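Local coordinates for GDSL-like Lipase/Acylhydrolase family protein (Neisseria meningitidis, PDB 4K7J) that probably removes O-acetyl groups from peptidoglycan, as an esterase of the SGNH (GDSL-like) hydrolase family, at residues Ile244-Thr249 / Leu283-Pro288; Gln220-Ser225 / Gln264-Thr269; Arg55-Gly60 / Thr238-Val243. All coordinates share one frame; numbering follows the deposited sequence.

Contacts 1 and 3 sit in the buried parallel sheet and share strand 242-246, which contact 3 joins to strand 53-60 and contact 1 to strand 281-286. Both depend on backbone hydrogen bonds with aliphatic side chains on the two faces, but contact 3 brings charged Arg55 and Asp241 together near the N-terminal ends of the strands, whereas contact 1 ends in loops joined by water. Contact 2 lies over one side of this sheet and is partly exposed; it has no direct hydrogen bond between its segments and relies on indole faces, methyl groups and two bridging waters. Tyr247 of contact 1 ties it to the sheet through a probable hydrogen bond to Trp224.

Contact 1: residues Ile244-Thr249 / Leu283-Pro288; sequences ILSYGT and LIIGAP
With CG1 of Ile244 beside its backbone N (chi1 -55°), the CG2 branch is left anti to that N; Ile285 keeps CG1 beside its own (chi1 -68°), which brings Ile244 CG2 to 3.6 Å from Ile285 CD1. These are neighbouring parallel strands of the SGNH hydrolase alpha/beta sheet, joined through helix 259-276 as a beta-alpha-beta crossover. Beside the isoleucine pair, Leu283 points the same way as Ile244 and lays its CD2 alongside, while Leu245 and Ile284 turn to the other face and meet more loosely, CD1 to CG1 at 4.3 Å.

The backbone supplies the polar part. Leu245 uses both its N and its O toward strand 281-286: its N gives a hydrogen to Leu283 O at 2.9 Å, and its O takes one from Ile285 N in a nearly straight bond (174° at the hydrogen). Past this ladder the chains stay side by side, but a water takes over the bridging. It accepts from Tyr247 N and lies in donating reach of Leu245 O and Ile285 O; with more acceptors in reach than it has protons, its hydrogens are probably shared among them.

Beyond the strand end, Gly248 and Thr249 belong to a Gly-Thr-Asn-Glu sequence that matches the family's block III, whose asparagine in relatives helps form the oxyanion hole. Here the fit is close: Ala287 CB rests 3.9 Å from Gly248 CA, where glycine brings no side chain of its own. Gln312 bonds to both Tyr247 O and Ala287 N, clamping the two chains from outside. Thr249 lies near a bound acetate ion, and its hydroxyl also bonds to His63 NE2. The Thr249 side chain crosses Pro288 at about a right angle, OG1 3.7 Å from CD, and a second water joins Thr249 OG1 (2.6 Å) to Pro288 O (2.8 Å).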
ATOM      1  N   ILE A 244      -4.057  -5.142   1.690  1.00 15.22           N
ATOM      2  CA  ILE A 244      -3.048  -5.650   2.606  1.00 13.57           C
ATOM      3  C   ILE A 244      -2.716  -4.576   3.620  1.00 15.02           C
ATOM      4  O   ILE A 244      -2.306  -3.458   3.258  1.00 13.96           O
ATOM      5  CB  ILE A 244      -1.753  -6.063   1.873  1.00 14.41           C
ATOM      6  CG1 ILE A 244      -2.067  -7.078   0.774  1.00 20.25           C
ATOM      7  CG2 ILE A 244      -0.724  -6.609   2.866  1.00 12.15           C
ATOM      8  CD1 ILE A 244      -0.835  -7.615   0.025  1.00 21.67           C
ATOM      9  N   LEU A 245      -2.902  -4.905   4.890  1.00 10.97           N
ATOM     10  CA  LEU A 245      -2.528  -4.002   5.975  1.00 13.89           C
ATOM     11  C   LEU A 245      -1.220  -4.492   6.579  1.00 16.29           C
ATOM     12  O   LEU A 245      -1.132  -5.620   7.084  1.00 14.40           O
ATOM     13  CB  LEU A 245      -3.618  -3.974   7.047  1.00 16.37           C
ATOM     14  CG  LEU A 245      -5.004  -3.527   6.593  1.00 18.12           C
ATOM     15  CD1 LEU A 245      -6.027  -3.796   7.693  1.00 12.89           C
ATOM     16  CD2 LEU A 245      -5.019  -2.050   6.190  1.00 16.89           C
ATOM     17  N   SER A 246      -0.191  -3.661   6.510  1.00 14.68           N
ATOM     18  CA  SER A 246       1.119  -4.058   7.021  1.00 13.24           C
ATOM     19  C   SER A 246       1.636  -3.040   8.039  1.00 19.32           C
ATOM     20  O   SER A 246       2.348  -2.106   7.690  1.00 13.97           O
ATOM     21  CB  SER A 246       2.115  -4.249   5.859  1.00 16.69           C
ATOM     22  OG  SER A 246       3.410  -4.601   6.330  1.00 18.54           O
ATOM     23  N   TYR A 247       1.251  -3.220   9.302  1.00 14.15           N
ATOM     24  CA  TYR A 247       1.693  -2.355  10.379  1.00 12.30           C
ATOM     25  C   TYR A 247       2.174  -3.240  11.520  1.00 17.28           C
ATOM     26  O   TYR A 247       2.261  -4.447  11.367  1.00 16.43           O
ATOM     27  CB  TYR A 247       0.552  -1.460  10.866  1.00 15.55           C
ATOM     28  CG  TYR A 247       0.027  -0.436   9.857  1.00 13.20           C
ATOM     29  CD1 TYR A 247       0.600   0.826   9.753  1.00 12.82           C
ATOM     30  CD2 TYR A 247      -1.072  -0.723   9.058  1.00 13.55           C
ATOM     31  CE1 TYR A 247       0.110   1.765   8.862  1.00 11.70           C
ATOM     32  CE2 TYR A 247      -1.578   0.209   8.161  1.00 15.06           C
ATOM     33  CZ  TYR A 247      -0.984   1.454   8.069  1.00 15.38           C
ATOM     34  OH  TYR A 247      -1.481   2.383   7.181  1.00 15.34           O
ATOM     35  N   GLY A 248       2.489  -2.649  12.663  1.00 18.96           N
ATOM     36  CA  GLY A 248       2.825  -3.456  13.825  1.00 19.41           C
ATOM     37  C   GLY A 248       4.168  -3.109  14.412  1.00 17.68           C
ATOM     38  O   GLY A 248       4.330  -3.086  15.627  1.00 15.70           O
ATOM     39  N   THR A 249       5.131  -2.822  13.543  1.00 16.48           N
ATOM     40  CA  THR A 249       6.483  -2.500  13.992  1.00 15.92           C
ATOM     41  C   THR A 249       6.524  -1.257  14.871  1.00 16.82           C
ATOM     42  O   THR A 249       7.141  -1.256  15.929  1.00 15.94           O
ATOM     43  CB  THR A 249       7.426  -2.335  12.796  1.00 18.08           C
ATOM     44  OG1 THR A 249       7.512  -3.580  12.091  1.00 18.79           O
ATOM     45  CG2 THR A 249       8.814  -1.923  13.248  1.00 15.26           C
ATOM     46  N   LEU A 283      -5.893  -8.888   3.933  1.00 17.13           N
ATOM     47  CA  LEU A 283      -4.768  -9.643   4.471  1.00 17.82           C
ATOM     48  C   LEU A 283      -4.036  -8.804   5.504  1.00 17.69           C
ATOM     49  O   LEU A 283      -3.608  -7.685   5.211  1.00 17.68           O
ATOM     50  CB  LEU A 283      -3.788 -10.019   3.364  1.00 13.19           C
ATOM     51  CG  LEU A 283      -2.448 -10.556   3.905  1.00 19.79           C
ATOM     52  CD1 LEU A 283      -2.608 -11.969   4.433  1.00 21.53           C
ATOM     53  CD2 LEU A 283      -1.329 -10.491   2.883  1.00 16.28           C
ATOM     54  N   ILE A 284      -3.907  -9.333   6.713  1.00 13.35           N
ATOM     55  CA  ILE A 284      -3.134  -8.664   7.756  1.00 16.97           C
ATOM     56  C   ILE A 284      -1.736  -9.275   7.851  1.00 16.71           C
ATOM     57  O   ILE A 284      -1.578 -10.486   8.075  1.00 17.96           O
ATOM     58  CB  ILE A 284      -3.854  -8.722   9.115  1.00 15.53           C
ATOM     59  CG1 ILE A 284      -5.075  -7.794   9.076  1.00 15.54           C
ATOM     60  CG2 ILE A 284      -2.906  -8.342  10.246  1.00 13.51           C
ATOM     61  CD1 ILE A 284      -5.957  -7.854  10.297  1.00 14.84           C
ATOM     62  N   ILE A 285      -0.726  -8.436   7.652  1.00 15.07           N
ATOM     63  CA  ILE A 285       0.660  -8.861   7.768  1.00 14.80           C
ATOM     64  C   ILE A 285       1.147  -8.661   9.204  1.00 16.62           C
ATOM     65  O   ILE A 285       1.350  -7.533   9.647  1.00 15.48           O
ATOM     66  CB  ILE A 285       1.560  -8.101   6.791  1.00 13.84           C
ATOM     67  CG1 ILE A 285       1.213  -8.507   5.356  1.00 16.56           C
ATOM     68  CG2 ILE A 285       3.030  -8.414   7.074  1.00 17.04           C
ATOM     69  CD1 ILE A 285       2.234  -8.068   4.333  1.00 18.77           C
ATOM     70  N   GLY A 286       1.294  -9.761   9.940  1.00 20.27           N
ATOM     71  CA  GLY A 286       1.791  -9.685  11.302  1.00 13.56           C
ATOM     72  C   GLY A 286       3.185  -9.088  11.308  1.00 17.00           C
ATOM     73  O   GLY A 286       3.969  -9.349  10.398  1.00 16.00           O
ATOM     74  N   ALA A 287       3.488  -8.272  12.313  1.00 13.40           N
ATOM     75  CA  ALA A 287       4.777  -7.600  12.376  1.00 17.66           C
ATOM     76  C   ALA A 287       5.955  -8.592  12.334  1.00 23.84           C
ATOM     77  O   ALA A 287       5.879  -9.679  12.921  1.00 17.46           O
ATOM     78  CB  ALA A 287       4.851  -6.735  13.613  1.00 15.29           C
ATOM     79  N   PRO A 288       7.044  -8.220  11.633  1.00 15.90           N
ATOM     80  CA  PRO A 288       8.264  -9.032  11.678  1.00 17.14           C
ATOM     81  C   PRO A 288       8.897  -8.922  13.051  1.00 19.26           C
ATOM     82  O   PRO A 288       8.515  -8.043  13.819  1.00 18.57           O
ATOM     83  CB  PRO A 288       9.175  -8.355  10.643  1.00 15.68           C
ATOM     84  CG  PRO A 288       8.711  -6.924  10.609  1.00 18.52           C
ATOM     85  CD  PRO A 288       7.214  -7.009  10.802  1.00 18.00           C
TER
HETATM   86  O   HOH W   1      -0.494  -5.290   9.816  1.00 17.08           O
HETATM   87  O   HOH W   2       8.233  -5.305  13.876  1.00 19.52           O

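Contact 2: residues Gln220-Ser225 / Gln264-Thr269; sequences QLTQWS and QKWLDT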
ATOM      1  N   GLN A 220       1.338   3.992  12.158  1.00 15.77           N
ATOM      2  CA  GLN A 220       0.577   2.939  12.824  1.00 16.28           C
ATOM      3  C   GLN A 220      -0.829   2.937  12.226  1.00 17.62           C
ATOM      4  O   GLN A 220      -1.265   3.962  11.700  1.00 13.01           O
ATOM      5  CB  GLN A 220       0.493   3.226  14.311  1.00 13.49           C
ATOM      6  CG  GLN A 220       1.860   3.225  15.019  1.00 17.97           C
ATOM      7  CD  GLN A 220       1.724   3.615  16.468  1.00 21.23           C
ATOM      8  OE1 GLN A 220       0.806   3.153  17.169  1.00 17.48           O
ATOM      9  NE2 GLN A 220       2.601   4.502  16.924  1.00 20.09           N
ATOM     10  N   LEU A 221      -1.531   1.805  12.299  1.00  9.92           N
ATOM     11  CA  LEU A 221      -2.845   1.699  11.655  1.00 16.05           C
ATOM     12  C   LEU A 221      -3.852   2.702  12.183  1.00 15.20           C
ATOM     13  O   LEU A 221      -4.637   3.252  11.416  1.00 13.50           O
ATOM     14  CB  LEU A 221      -3.429   0.283  11.766  1.00 12.92           C
ATOM     15  CG  LEU A 221      -4.872   0.154  11.262  1.00 14.71           C
ATOM     16  CD1 LEU A 221      -4.953   0.412   9.767  1.00 16.43           C
ATOM     17  CD2 LEU A 221      -5.479  -1.176  11.599  1.00 22.12           C
ATOM     18  N   THR A 222      -3.827   2.946  13.491  1.00 19.99           N
ATOM     19  CA  THR A 222      -4.768   3.878  14.106  1.00 15.27           C
ATOM     20  C   THR A 222      -4.561   5.298  13.603  1.00 18.21           C
ATOM     21  O   THR A 222      -5.453   6.136  13.721  1.00 18.34           O
ATOM     22  CB  THR A 222      -4.681   3.874  15.647  1.00 23.05           C
ATOM     23  OG1 THR A 222      -3.352   4.239  16.068  1.00 17.79           O
ATOM     24  CG2 THR A 222      -5.043   2.499  16.195  1.00 16.24           C
ATOM     25  N   GLN A 223      -3.395   5.567  13.032  1.00 12.94           N
ATOM     26  CA  GLN A 223      -3.096   6.907  12.549  1.00 16.01           C
ATOM     27  C   GLN A 223      -3.752   7.230  11.208  1.00 17.92           C
ATOM     28  O   GLN A 223      -3.505   8.289  10.651  1.00 20.23           O
ATOM     29  CB  GLN A 223      -1.587   7.158  12.503  1.00 15.72           C
ATOM     30  CG  GLN A 223      -0.980   7.225  13.908  1.00 14.24           C
ATOM     31  CD  GLN A 223       0.521   7.207  13.899  1.00 15.08           C
ATOM     32  OE1 GLN A 223       1.129   6.655  12.997  1.00 18.79           O
ATOM     33  NE2 GLN A 223       1.133   7.821  14.910  1.00 21.29           N
ATOM     34  N   TRP A 224      -4.591   6.329  10.699  1.00 15.00           N
ATOM     35  CA  TRP A 224      -5.526   6.709   9.644  1.00 18.69           C
ATOM     36  C   TRP A 224      -6.401   7.889  10.115  1.00 19.21           C
ATOM     37  O   TRP A 224      -6.950   8.640   9.296  1.00 17.28           O
ATOM     38  CB  TRP A 224      -6.416   5.532   9.240  1.00 17.53           C
ATOM     39  CG  TRP A 224      -5.725   4.447   8.435  1.00 17.89           C
ATOM     40  CD1 TRP A 224      -4.382   4.187   8.367  1.00 14.44           C
ATOM     41  CD2 TRP A 224      -6.364   3.487   7.586  1.00 21.26           C
ATOM     42  NE1 TRP A 224      -4.150   3.125   7.526  1.00 13.68           N
ATOM     43  CE2 TRP A 224      -5.353   2.673   7.043  1.00 16.39           C
ATOM     44  CE3 TRP A 224      -7.699   3.238   7.235  1.00 19.52           C
ATOM     45  CZ2 TRP A 224      -5.632   1.625   6.164  1.00 14.31           C
ATOM     46  CZ3 TRP A 224      -7.973   2.198   6.367  1.00 20.36           C
ATOM     47  CH2 TRP A 224      -6.942   1.405   5.836  1.00 18.17           C
ATOM     48  N   SER A 225      -6.527   8.050  11.433  1.00 14.79           N
ATOM     49  CA  SER A 225      -7.302   9.160  12.007  1.00 21.91           C
ATOM     50  C   SER A 225      -6.736  10.546  11.626  1.00 19.92           C
ATOM     51  O   SER A 225      -7.450  11.549  11.668  1.00 19.82           O
ATOM     52  CB  SER A 225      -7.413   9.023  13.533  1.00 17.61           C
ATOM     53  OG  SER A 225      -6.194   9.382  14.152  1.00 22.88           O
ATOM     54  N   GLN A 264      -9.606  -2.898  19.502  1.00 18.03           N
ATOM     55  CA  GLN A 264     -10.940  -2.449  19.109  1.00 24.65           C
ATOM     56  C   GLN A 264     -10.874  -1.524  17.895  1.00 25.44           C
ATOM     57  O   GLN A 264     -11.729  -1.586  17.008  1.00 16.94           O
ATOM     58  CB  GLN A 264     -11.656  -1.738  20.264  1.00 27.08           C
ATOM     59  CG  GLN A 264     -13.159  -1.588  20.032  1.00 42.85           C
ATOM     60  CD  GLN A 264     -13.870  -0.876  21.173  1.00 65.56           C
ATOM     61  OE1 GLN A 264     -13.312   0.027  21.804  1.00 66.94           O
ATOM     62  NE2 GLN A 264     -15.111  -1.280  21.443  1.00 62.72           N
ATOM     63  N   LYS A 265      -9.855  -0.669  17.854  1.00 20.66           N
ATOM     64  CA  LYS A 265      -9.683   0.230  16.713  1.00 20.96           C
ATOM     65  C   LYS A 265      -9.358  -0.550  15.458  1.00 18.83           C
ATOM     66  O   LYS A 265      -9.882  -0.260  14.383  1.00 19.34           O
ATOM     67  CB  LYS A 265      -8.623   1.289  17.002  1.00 19.25           C
ATOM     68  CG  LYS A 265      -9.141   2.359  17.940  1.00 29.77           C
ATOM     69  CD  LYS A 265      -8.117   3.425  18.241  1.00 31.95           C
ATOM     70  CE  LYS A 265      -8.708   4.478  19.181  1.00 39.13           C
ATOM     71  NZ  LYS A 265      -7.780   5.636  19.360  1.00 44.96           N
ATOM     72  N   TRP A 266      -8.514  -1.564  15.601  1.00 19.77           N
ATOM     73  CA  TRP A 266      -8.168  -2.417  14.467  1.00 18.14           C
ATOM     74  C   TRP A 266      -9.407  -3.134  13.931  1.00 16.74           C
ATOM     75  O   TRP A 266      -9.660  -3.135  12.726  1.00 20.39           O
ATOM     76  CB  TRP A 266      -7.083  -3.427  14.862  1.00 15.03           C
ATOM     77  CG  TRP A 266      -5.688  -2.893  14.727  1.00 16.35           C
ATOM     78  CD1 TRP A 266      -5.137  -1.829  15.393  1.00 15.96           C
ATOM     79  CD2 TRP A 266      -4.660  -3.408  13.874  1.00 18.15           C
ATOM     80  NE1 TRP A 266      -3.830  -1.651  14.992  1.00 14.50           N
ATOM     81  CE2 TRP A 266      -3.519  -2.603  14.057  1.00 14.90           C
ATOM     82  CE3 TRP A 266      -4.603  -4.462  12.952  1.00 17.09           C
ATOM     83  CZ2 TRP A 266      -2.325  -2.831  13.364  1.00 17.10           C
ATOM     84  CZ3 TRP A 266      -3.415  -4.685  12.270  1.00 16.36           C
ATOM     85  CH2 TRP A 266      -2.298  -3.872  12.480  1.00 16.65           C
ATOM     86  N   LEU A 267     -10.184  -3.739  14.822  1.00 18.30           N
ATOM     87  CA  LEU A 267     -11.430  -4.390  14.407  1.00 22.03           C
ATOM     88  C   LEU A 267     -12.371  -3.411  13.709  1.00 19.36           C
ATOM     89  O   LEU A 267     -12.961  -3.738  12.695  1.00 21.84           O
ATOM     90  CB  LEU A 267     -12.133  -5.016  15.614  1.00 23.32           C
ATOM     91  CG  LEU A 267     -11.380  -6.233  16.152  1.00 32.66           C
ATOM     92  CD1 LEU A 267     -11.732  -6.529  17.610  1.00 33.68           C
ATOM     93  CD2 LEU A 267     -11.660  -7.437  15.257  1.00 24.38           C
ATOM     94  N   ASP A 268     -12.513  -2.212  14.273  1.00 23.47           N
ATOM     95  CA  ASP A 268     -13.306  -1.155  13.645  1.00 25.99           C
ATOM     96  C   ASP A 268     -12.824  -0.846  12.229  1.00 24.52           C
ATOM     97  O   ASP A 268     -13.631  -0.701  11.310  1.00 24.09           O
ATOM     98  CB  ASP A 268     -13.273   0.131  14.471  1.00 27.32           C
ATOM     99  CG  ASP A 268     -14.046   0.014  15.768  1.00 44.46           C
ATOM    100  OD1 ASP A 268     -14.816  -0.965  15.926  1.00 48.38           O
ATOM    101  OD2 ASP A 268     -13.886   0.909  16.630  1.00 50.93           O
ATOM    102  N   THR A 269     -11.508  -0.735  12.062  1.00 18.92           N
ATOM    103  CA  THR A 269     -10.928  -0.429  10.768  1.00 17.34           C
ATOM    104  C   THR A 269     -11.218  -1.524   9.742  1.00 18.37           C
ATOM    105  O   THR A 269     -11.557  -1.226   8.596  1.00 18.43           O
ATOM    106  CB  THR A 269      -9.403  -0.170  10.862  1.00 21.12           C
ATOM    107  OG1 THR A 269      -9.139   0.814  11.868  1.00 20.40           O
ATOM    108  CG2 THR A 269      -8.870   0.334   9.536  1.00 18.37           C
TER
HETATM  109  O   HOH W   3      -7.623   3.192  11.533  1.00 21.24           O
HETATM  110  O   HOH W   4      -2.443   0.747  15.219  1.00 17.20           O
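Leu221 and Trp266 make the tight part of this contact. The CD2 methyl of Leu221 stands over the middle of the indole, 3.4 Å from the centroid of its five-membered ring and 16° off the normal, in a clear CH-pi contact. Because CG of Leu221 lies opposite the backbone N (chi1 173°), the side chain leans across the ring, and its CB sits over the CE2-CZ2 bond of Trp266, 3.7 Å from each atom. The other methyl, CD1, points to Thr269 of the helix instead: it meets Thr269 CG2 tip to tip at 3.9 Å and touches one face of Trp224. Thr269 CG2 lies over that same Trp224 face, toward the rim, so a leucine and a threonine methyl together cover part of one indole.

Away from this apolar patch the contact thins out. Thr222 CG2 crosses the aliphatic chain of exposed Lys265 at about a right angle, 3.8 Å from CD, and the extended lysine carries its ammonium onward, with a long, weak ion pair to Asp261. No direct hydrogen bond joins the segments; two waters do the work instead. One accepts from Trp266 NE1 at 2.8 Å and from Thr222 N. The other donates to Leu221 O at 3.0 Å and to Thr269 OG1 at 2.8 Å. That hydroxyl in turn gives its proton to Lys265 O, on the opposite face of the carbonyl from Thr269 N, which fixes the threonine rotation and keeps CG2 aimed at Trp224. Tyr247, from the end of strand 242-246, touches both Leu221 and Trp266.

This is a short 3-10 turn from the loop after strand 208-215 packed on the crossover helix 259-276, part of the helical layer flanking the sheet in the alpha/beta fold of SGNH hydrolases.

Contact 3: residues Arg55-Gly60 / Thr238-Val243; sequences RILQIG and TGADLV
Arg55 O is gripped by two successive amides: Asp241 N at 2.6 Å, in the carbonyl plane, and Leu242 N at 3.1 Å, tilted 22° from it. Asp241 returns the favour with its side chain, CG beside its own backbone N (chi1 -62°), so that OD2 takes the hydrogen of Arg55 N at 3.0 Å on its anti side. The same carboxylate oxygen has a salt bridge to Lys42, while the guanidinium of Arg55 pairs with Glu203; these neighbours probably keep both charges stable at the edge of the core. The extended arginine chain passes along Gly239, its CD 3.3 Å from Gly239 O.

Further on, Leu57 N bonds to Leu242 O at 2.9 Å, and the apolar side chains take over. Ile56 and Leu242 lie side by side on one face; on the other Leu57 CB meets Ala240 CB at 3.9 Å, and Ile59 CD1 reaches Val243 CG1.

Two neighbouring parallel strands inside the six-stranded alpha/beta sheet are thus zipped together. Strand 53-60 ends at Gly60, the first residue of the Gly-Asp-Ser signature for which GDSL-like hydrolases are known.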
ATOM      1  N   ARG A  55      -6.802  -5.645  -8.395  1.00 22.06           N
ATOM      2  CA  ARG A  55      -6.067  -4.567  -7.737  1.00 22.23           C
ATOM      3  C   ARG A  55      -5.714  -4.916  -6.297  1.00 18.89           C
ATOM      4  O   ARG A  55      -6.598  -5.054  -5.445  1.00 20.91           O
ATOM      5  CB  ARG A  55      -6.878  -3.265  -7.775  1.00 18.40           C
ATOM      6  CG  ARG A  55      -7.120  -2.719  -9.178  1.00 22.61           C
ATOM      7  CD  ARG A  55      -8.091  -1.541  -9.170  1.00 25.22           C
ATOM      8  NE  ARG A  55      -8.486  -1.185 -10.530  1.00 32.14           N
ATOM      9  CZ  ARG A  55      -9.566  -1.661 -11.141  1.00 25.64           C
ATOM     10  NH1 ARG A  55     -10.373  -2.499 -10.508  1.00 27.92           N
ATOM     11  NH2 ARG A  55      -9.846  -1.288 -12.379  1.00 28.31           N
ATOM     12  N   ILE A  56      -4.417  -5.064  -6.049  1.00 19.46           N
ATOM     13  CA  ILE A  56      -3.891  -5.326  -4.714  1.00 16.64           C
ATOM     14  C   ILE A  56      -3.365  -4.013  -4.143  1.00 15.88           C
ATOM     15  O   ILE A  56      -2.557  -3.338  -4.784  1.00 14.64           O
ATOM     16  CB  ILE A  56      -2.726  -6.354  -4.778  1.00 17.53           C
ATOM     17  CG1 ILE A  56      -3.237  -7.720  -5.228  1.00 18.12           C
ATOM     18  CG2 ILE A  56      -2.023  -6.490  -3.422  1.00 15.03           C
ATOM     19  CD1 ILE A  56      -2.103  -8.733  -5.488  1.00 16.32           C
ATOM     20  N   LEU A  57      -3.828  -3.646  -2.948  1.00 15.71           N
ATOM     21  CA  LEU A  57      -3.439  -2.379  -2.321  1.00 13.65           C
ATOM     22  C   LEU A  57      -2.795  -2.598  -0.946  1.00 15.29           C
ATOM     23  O   LEU A  57      -3.460  -3.020  -0.002  1.00 17.34           O
ATOM     24  CB  LEU A  57      -4.667  -1.472  -2.164  1.00 17.24           C
ATOM     25  CG  LEU A  57      -4.496  -0.157  -1.401  1.00 19.13           C
ATOM     26  CD1 LEU A  57      -3.449   0.709  -2.097  1.00 17.54           C
ATOM     27  CD2 LEU A  57      -5.851   0.589  -1.294  1.00 15.46           C
ATOM     28  N   GLN A  58      -1.509  -2.290  -0.824  1.00 11.70           N
ATOM     29  CA  GLN A  58      -0.842  -2.456   0.458  1.00 13.69           C
ATOM     30  C   GLN A  58      -0.656  -1.124   1.181  1.00 16.23           C
ATOM     31  O   GLN A  58       0.008  -0.204   0.680  1.00 16.13           O
ATOM     32  CB  GLN A  58       0.511  -3.164   0.298  1.00 11.89           C
ATOM     33  CG  GLN A  58       1.210  -3.363   1.645  1.00 12.97           C
ATOM     34  CD  GLN A  58       2.265  -4.445   1.609  1.00 19.01           C
ATOM     35  OE1 GLN A  58       2.082  -5.485   0.969  1.00 16.04           O
ATOM     36  NE2 GLN A  58       3.382  -4.209   2.297  1.00 13.36           N
ATOM     37  N   ILE A  59      -1.243  -1.036   2.366  1.00 16.50           N
ATOM     38  CA  ILE A  59      -1.198   0.175   3.165  1.00 13.56           C
ATOM     39  C   ILE A  59      -0.437  -0.157   4.429  1.00 16.60           C
ATOM     40  O   ILE A  59      -0.780  -1.117   5.118  1.00 12.75           O
ATOM     41  CB  ILE A  59      -2.617   0.659   3.520  1.00 14.82           C
ATOM     42  CG1 ILE A  59      -3.516   0.613   2.278  1.00 16.82           C
ATOM     43  CG2 ILE A  59      -2.579   2.080   4.156  1.00 13.96           C
ATOM     44  CD1 ILE A  59      -5.002   0.824   2.571  1.00 13.07           C
ATOM     45  N   GLY A  60       0.611   0.606   4.725  1.00 12.84           N
ATOM     46  CA  GLY A  60       1.453   0.278   5.864  1.00 16.67           C
ATOM     47  C   GLY A  60       2.479   1.319   6.284  1.00 13.92           C
ATOM     48  O   GLY A  60       2.263   2.517   6.128  1.00 15.57           O
ATOM     49  N   THR A 238     -10.692   3.209  -4.814  1.00 23.33           N
ATOM     50  CA  THR A 238      -9.400   2.676  -5.272  1.00 17.86           C
ATOM     51  C   THR A 238      -9.626   1.489  -6.191  1.00 23.03           C
ATOM     52  O   THR A 238      -8.773   1.155  -7.022  1.00 19.49           O
ATOM     53  CB  THR A 238      -8.507   2.167  -4.116  1.00 16.81           C
ATOM     54  OG1 THR A 238      -9.216   1.181  -3.356  1.00 17.05           O
ATOM     55  CG2 THR A 238      -8.077   3.298  -3.202  1.00 16.43           C
ATOM     56  N   GLY A 239     -10.771   0.837  -6.022  1.00 19.31           N
ATOM     57  CA  GLY A 239     -11.062  -0.369  -6.772  1.00 26.19           C
ATOM     58  C   GLY A 239     -10.310  -1.591  -6.264  1.00 28.65           C
ATOM     59  O   GLY A 239     -10.283  -2.611  -6.944  1.00 26.86           O
ATOM     60  N   ALA A 240      -9.702  -1.487  -5.078  1.00 21.60           N
ATOM     61  CA  ALA A 240      -8.899  -2.582  -4.520  1.00 21.35           C
ATOM     62  C   ALA A 240      -9.698  -3.875  -4.379  1.00 22.42           C
ATOM     63  O   ALA A 240     -10.799  -3.883  -3.832  1.00 23.39           O
ATOM     64  CB  ALA A 240      -8.313  -2.190  -3.173  1.00 16.96           C
ATOM     65  N   ASP A 241      -9.122  -4.971  -4.856  1.00 19.31           N
ATOM     66  CA  ASP A 241      -9.758  -6.275  -4.727  1.00 19.31           C
ATOM     67  C   ASP A 241      -9.145  -7.079  -3.592  1.00 22.71           C
ATOM     68  O   ASP A 241      -9.733  -8.053  -3.121  1.00 21.12           O
ATOM     69  CB  ASP A 241      -9.646  -7.036  -6.051  1.00 22.15           C
ATOM     70  CG  ASP A 241     -10.363  -6.318  -7.177  1.00 20.51           C
ATOM     71  OD1 ASP A 241     -11.552  -5.964  -6.999  1.00 26.68           O
ATOM     72  OD2 ASP A 241      -9.727  -6.064  -8.208  1.00 19.70           O
ATOM     73  N   LEU A 242      -7.954  -6.667  -3.167  1.00 18.39           N
ATOM     74  CA  LEU A 242      -7.309  -7.235  -1.983  1.00 20.56           C
ATOM     75  C   LEU A 242      -6.594  -6.104  -1.247  1.00 17.02           C
ATOM     76  O   LEU A 242      -5.768  -5.413  -1.832  1.00 20.51           O
ATOM     77  CB  LEU A 242      -6.305  -8.336  -2.376  1.00 16.41           C
ATOM     78  CG  LEU A 242      -5.396  -8.883  -1.262  1.00 15.24           C
ATOM     79  CD1 LEU A 242      -6.192  -9.576  -0.140  1.00 15.34           C
ATOM     80  CD2 LEU A 242      -4.333  -9.826  -1.818  1.00 19.40           C
ATOM     81  N   VAL A 243      -6.933  -5.904   0.020  1.00 18.88           N
ATOM     82  CA  VAL A 243      -6.303  -4.864   0.827  1.00 16.55           C
ATOM     83  C   VAL A 243      -5.325  -5.517   1.789  1.00 19.16           C
ATOM     84  O   VAL A 243      -5.713  -6.362   2.603  1.00 22.71           O
ATOM     85  CB  VAL A 243      -7.342  -4.078   1.643  1.00 22.25           C
ATOM     86  CG1 VAL A 243      -6.650  -3.060   2.580  1.00 12.91           C
ATOM     87  CG2 VAL A 243      -8.330  -3.388   0.722  1.00 24.49           C
TER